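Local coordinates for protein peptidyl-prolyl cis-trans isomerase (Hirschia baltica, PDB 5EX2) that probably catalyses the cis-trans isomerisation of peptide bonds preceding proline, as a periplasmic folding helper of the cyclophilin family, at residues 37-42 and 49-54; 78-81 and 86-89. One frame throughout, in Å; residues are numbered along the deposited sequence.

Contact 1. Residues 37-42 and 49-54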
loop_
_atom_site.group_PDB
_atom_site.type_symbol
_atom_site.label_atom_id
_atom_site.label_comp_id
_atom_site.label_asym_id
_atom_site.label_seq_id
_atom_site.Cartn_x
_atom_site.Cartn_y
_atom_site.Cartn_z
ATOM N N ILE A 37 -4.808 3.286 -4.901
ATOM C CA ILE A 37 -4.172 2.316 -4.020
ATOM C C ILE A 37 -4.070 0.971 -4.728
ATOM O O ILE A 37 -5.067 0.468 -5.261
ATOM C CB ILE A 37 -4.972 2.150 -2.720
ATOM C CG1 ILE A 37 -4.968 3.465 -1.950
ATOM C CG2 ILE A 37 -4.386 1.021 -1.861
ATOM C CD1 ILE A 37 -5.966 3.522 -0.817
ATOM N N GLU A 38 -2.876 0.388 -4.742
ATOM C CA GLU A 38 -2.719 -0.993 -5.178
ATOM C C GLU A 38 -2.795 -1.911 -3.964
ATOM O O GLU A 38 -2.054 -1.758 -2.998
ATOM C CB GLU A 38 -1.405 -1.246 -5.944
ATOM C CG GLU A 38 -1.417 -2.642 -6.556
ATOM C CD GLU A 38 -0.160 -3.041 -7.303
ATOM O OE1 GLU A 38 0.837 -2.296 -7.293
ATOM O OE2 GLU A 38 -0.195 -4.136 -7.902
ATOM N N LEU A 39 -3.687 -2.884 -4.049
ATOM C CA LEU A 39 -3.821 -3.919 -3.042
ATOM C C LEU A 39 -2.698 -4.939 -3.173
ATOM O O LEU A 39 -2.223 -5.221 -4.280
ATOM C CB LEU A 39 -5.152 -4.633 -3.191
ATOM C CG LEU A 39 -6.359 -3.713 -3.175
ATOM C CD1 LEU A 39 -7.634 -4.487 -3.504
ATOM C CD2 LEU A 39 -6.463 -3.009 -1.820
ATOM N N ALA A 40 -2.297 -5.526 -2.048
ATOM C CA ALA A 40 -1.201 -6.483 -2.000
ATOM C C ALA A 40 -1.668 -7.839 -1.467
ATOM O O ALA A 40 -1.469 -8.144 -0.284
ATOM C CB ALA A 40 -0.087 -5.939 -1.133
ATOM N N PRO A 41 -2.282 -8.662 -2.327
ATOM C CA PRO A 41 -2.891 -9.903 -1.837
ATOM C C PRO A 41 -1.889 -10.897 -1.271
ATOM O O PRO A 41 -2.251 -11.690 -0.401
ATOM C CB PRO A 41 -3.562 -10.500 -3.078
ATOM C CG PRO A 41 -3.576 -9.457 -4.103
ATOM C CD PRO A 41 -2.599 -8.393 -3.741
ATOM N N GLU A 42 -0.650 -10.858 -1.737
ATOM C CA GLU A 42 0.340 -11.803 -1.263
ATOM C C GLU A 42 0.823 -11.420 0.145
ATOM O O GLU A 42 1.369 -12.255 0.866
ATOM C CB GLU A 42 1.504 -11.868 -2.261
ATOM C CG GLU A 42 1.048 -12.351 -3.646
ATOM C CD GLU A 42 2.173 -12.465 -4.662
ATOM O OE1 GLU A 42 2.494 -11.441 -5.304
ATOM O OE2 GLU A 42 2.718 -13.575 -4.837
ATOM N N ALA A 49 -9.222 -8.924 0.618
ATOM C CA ALA A 49 -10.589 -9.351 0.348
ATOM C C ALA A 49 -11.571 -8.457 1.108
ATOM O O ALA A 49 -12.622 -8.077 0.591
ATOM C CB ALA A 49 -10.792 -10.804 0.721
ATOM N N GLN A 50 -11.239 -8.129 2.349
ATOM C CA GLN A 50 -12.087 -7.246 3.153
ATOM C C GLN A 50 -12.259 -5.885 2.505
ATOM O O GLN A 50 -13.369 -5.354 2.432
ATOM C CB GLN A 50 -11.496 -7.095 4.547
ATOM C CG GLN A 50 -12.288 -6.206 5.504
ATOM C CD GLN A 50 -13.440 -6.919 6.187
ATOM O OE1 GLN A 50 -13.768 -8.060 5.868
ATOM N NE2 GLN A 50 -14.043 -6.247 7.161
ATOM N N ILE A 51 -11.172 -5.294 2.028
ATOM C CA ILE A 51 -11.259 -3.964 1.429
ATOM C C ILE A 51 -12.126 -4.007 0.175
ATOM O O ILE A 51 -12.985 -3.160 -0.001
ATOM C CB ILE A 51 -9.868 -3.396 1.109
ATOM C CG1 ILE A 51 -9.075 -3.165 2.417
ATOM C CG2 ILE A 51 -9.970 -2.120 0.294
ATOM C CD1 ILE A 51 -9.722 -2.225 3.441
ATOM N N ARG A 52 -11.932 -4.994 -0.687
ATOM C CA ARG A 52 -12.806 -5.102 -1.859
ATOM C C ARG A 52 -14.272 -5.183 -1.457
ATOM O O ARG A 52 -15.130 -4.521 -2.044
ATOM C CB ARG A 52 -12.465 -6.330 -2.699
ATOM C CG ARG A 52 -11.118 -6.287 -3.368
ATOM C CD ARG A 52 -11.055 -7.270 -4.524
ATOM N NE ARG A 52 -9.682 -7.454 -4.970
ATOM C CZ ARG A 52 -8.904 -8.466 -4.611
ATOM N NH1 ARG A 52 -9.352 -9.429 -3.811
ATOM N NH2 ARG A 52 -7.668 -8.520 -5.073
ATOM N N LYS A 53 -14.554 -6.005 -0.463
ATOM C CA LYS A 53 -15.904 -6.186 0.033
ATOM C C LYS A 53 -16.482 -4.873 0.540
ATOM O O LYS A 53 -17.593 -4.504 0.176
ATOM C CB LYS A 53 -15.893 -7.245 1.135
ATOM C CG LYS A 53 -17.217 -7.499 1.813
ATOM C CD LYS A 53 -17.054 -8.539 2.925
ATOM C CE LYS A 53 -18.352 -8.757 3.696
ATOM N NZ LYS A 53 -19.350 -9.536 2.916
ATOM N N VAL A 54 -15.746 -4.162 1.388
ATOM C CA VAL A 54 -16.280 -2.922 1.956
ATOM C C VAL A 54 -16.468 -1.861 0.864
ATOM O O VAL A 54 -17.490 -1.181 0.810
ATOM C CB VAL A 54 -15.373 -2.401 3.096
ATOM C CG1 VAL A 54 -15.892 -1.087 3.651
ATOM C CG2 VAL A 54 -15.297 -3.428 4.211
#
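The guanidinium group of Arg52 lies beside Leu39 and Pro41 while its nitrogens are bonded beyond them. NE donates a hydrogen bond to the backbone O of Asp23, and NH2 donates one to OD1 of Asn24. Asn24 also pairs with Leu39 through backbone hydrogen bonding, so the residue that receives NH2 is itself anchored to the strand. Arg52 reaches this spot with its chain extended from CG to NE (chi2 -160°, chi3 -167°). On the way it runs past the end of Leu39. Leu39 CD1 stands 3.9 Å from Arg52 CG and equally 3.9 Å from Arg52 NE, so one methyl touches the chain at CG and again at the guanidinium nitrogen NE. Pro41 comes in from the turn after the strand, with its CG 4.3 Å from Arg52 NH2. Both carbons approach the guanidinium at a slant.

The other branch of Leu39 serves Ile51. Leu39 CD2 meets Ile51 CG2 at 4.2 Å, a looser touch between methyls. With CG1 of Ile51 anti to the carbonyl carbon (chi1 -65°), CG2 is the branch turned to the strand, and the end of the side chain leads away from it. Trp188 of strand 187-191 touches both Leu39 and Ile51, and Val26 of strand 25-30 also lies on Leu39. The contact thus packs helix 45-57 against the end of strand 33-39 in the cyclophilin barrel. Between the segments the contact is van der Waals: methyl on methyl, and aliphatic carbons against the arginine, whose charged end ties the helix to Asp23 and Asn24.

Contact 2. Residues 78-81 and 86-89; sequences DIAA and EPDL
Ile79 and Ala80 pack against the ring of Pro87. Ile79 CG2 sits over the bond between CB and CG of the proline and is 3.8 Å from Pro87 CB. Ala80 takes the other end of the ring, with its CB 3.9 Å from Pro87 CD. Both residues come from the same side of the ring, Ile79 toward CB and CG and Ala80 at CD.

The Ala80 methyl also faces the carboxylate of Glu86, at 3.6 Å from Glu86 OE2. This is van der Waals contact only. Glu86 leaves the backbone heading away from the helix, but a bend at chi2 (-62°) folds its carboxylate back over the alanine. Glu86 also touches a crystal neighbour, so this pose may partly reflect the lattice. Farther along, the methyl Leu89 CD2 meets Ile79 CD1 at 4.3 Å. The backbone makes an inverse gamma turn centred on Asp88, between Pro87 and Leu89, and both of these flanking residues point toward the helix.

Outside this shell, Val54 of helix 45-57 touches Ile79 and Leu89, while Leu59 lies against Ile79. The backbone N of Ile79 is hydrogen-bonded to OD2 of Asp169, which probably steadies the chain here, and Leu89 touches the chain at Lys168 and Asp169. With an alanine at Pro87 the ring atoms CG and CD are gone, which would probably open a gap beside Ile79 CG2 and Ala80 CB and let the chain after Glu86 turn more freely.

The carboxylates of Asp78 and Glu86 stay 6.4 Å apart, measured from Asp78 OD1 to Glu86 OE1, and probably repel each other mildly. Apolar contact with one rigid ring is what mainly joins loop to helix at this surface.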
loop_
_atom_site.group_PDB
_atom_site.type_symbol
_atom_site.label_atom_id
_atom_site.label_comp_id
_atom_site.label_asym_id
_atom_site.label_seq_id
_atom_site.Cartn_x
_atom_site.Cartn_y
_atom_site.Cartn_z
ATOM N N ASP A 78 -14.363 5.044 9.216
ATOM C CA ASP A 78 -15.257 4.694 10.311
ATOM C C ASP A 78 -16.680 4.797 9.798
ATOM O O ASP A 78 -17.313 5.849 9.889
ATOM C CB ASP A 78 -15.028 5.607 11.510
ATOM C CG ASP A 78 -15.842 5.203 12.721
ATOM O OD1 ASP A 78 -16.581 4.189 12.654
ATOM O OD2 ASP A 78 -15.740 5.911 13.743
ATOM N N ILE A 79 -17.165 3.695 9.248
ATOM C CA ILE A 79 -18.456 3.682 8.580
ATOM C C ILE A 79 -19.583 4.017 9.546
ATOM O O ILE A 79 -20.475 4.807 9.212
ATOM C CB ILE A 79 -18.700 2.311 7.917
ATOM C CG1 ILE A 79 -17.724 2.137 6.757
ATOM C CG2 ILE A 79 -20.155 2.168 7.457
ATOM C CD1 ILE A 79 -17.708 0.769 6.185
ATOM N N ALA A 80 -19.550 3.462 10.752
ATOM C CA ALA A 80 -20.647 3.685 11.686
ATOM C C ALA A 80 -20.860 5.168 11.974
ATOM O O ALA A 80 -21.995 5.630 12.102
ATOM C CB ALA A 80 -20.392 2.937 12.980
ATOM N N ALA A 81 -19.770 5.922 12.033
ATOM C CA ALA A 81 -19.850 7.325 12.414
ATOM C C ALA A 81 -20.671 8.156 11.428
ATOM O O ALA A 81 -21.353 9.110 11.837
ATOM C CB ALA A 81 -18.468 7.900 12.553
ATOM N N GLU A 86 -24.426 0.803 13.073
ATOM C CA GLU A 86 -23.324 -0.122 12.924
ATOM C C GLU A 86 -23.511 -0.852 11.603
ATOM O O GLU A 86 -24.597 -1.363 11.323
ATOM C CB GLU A 86 -23.268 -1.096 14.097
ATOM C CG GLU A 86 -22.902 -0.423 15.415
ATOM C CD GLU A 86 -21.517 0.202 15.379
ATOM O OE1 GLU A 86 -20.633 -0.346 14.681
ATOM O OE2 GLU A 86 -21.320 1.248 16.038
ATOM N N PRO A 87 -22.461 -0.900 10.782
ATOM C CA PRO A 87 -22.643 -1.605 9.517
ATOM C C PRO A 87 -22.679 -3.105 9.701
ATOM O O PRO A 87 -22.150 -3.639 10.680
ATOM C CB PRO A 87 -21.427 -1.187 8.707
ATOM C CG PRO A 87 -20.374 -0.923 9.726
ATOM C CD PRO A 87 -21.110 -0.328 10.903
ATOM N N ASP A 88 -23.298 -3.779 8.743
ATOM C CA ASP A 88 -23.252 -5.224 8.679
ATOM C C ASP A 88 -21.890 -5.678 8.151
ATOM O O ASP A 88 -21.708 -5.900 6.949
ATOM C CB ASP A 88 -24.372 -5.744 7.789
ATOM C CG ASP A 88 -24.352 -7.246 7.651
ATOM O OD1 ASP A 88 -23.641 -7.919 8.437
ATOM O OD2 ASP A 88 -25.051 -7.762 6.754
ATOM N N LEU A 89 -20.919 -5.799 9.050
ATOM C CA LEU A 89 -19.545 -6.024 8.635
ATOM C C LEU A 89 -18.787 -6.698 9.766
ATOM O O LEU A 89 -18.874 -6.250 10.909
ATOM C CB LEU A 89 -18.894 -4.696 8.257
ATOM C CG LEU A 89 -17.492 -4.750 7.683
ATOM C CD1 LEU A 89 -17.467 -5.552 6.393
ATOM C CD2 LEU A 89 -17.037 -3.327 7.448
#

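In the fold
From the N terminus, the chain leaves strand 33-39, turns, and enters helix 45-57; contact 1 closes that short loop. Strands 63-69 and 73-76 of the barrel follow before helix 79-83 begins. Contact 2 then closes a second short loop, where the chain returns past this helix on its way to strand 98-100. The two loops neither nest nor cross: they follow in series, with centres about 18 Å apart. Helix 45-57 joins them. Contact 1 uses Ile51 and Arg52, while Gln50 NE2 lies 3.6 Å from Leu89 CD1 of contact 2. The barrel strand, its covering helix and the outlying loop thus form one continuous packed path.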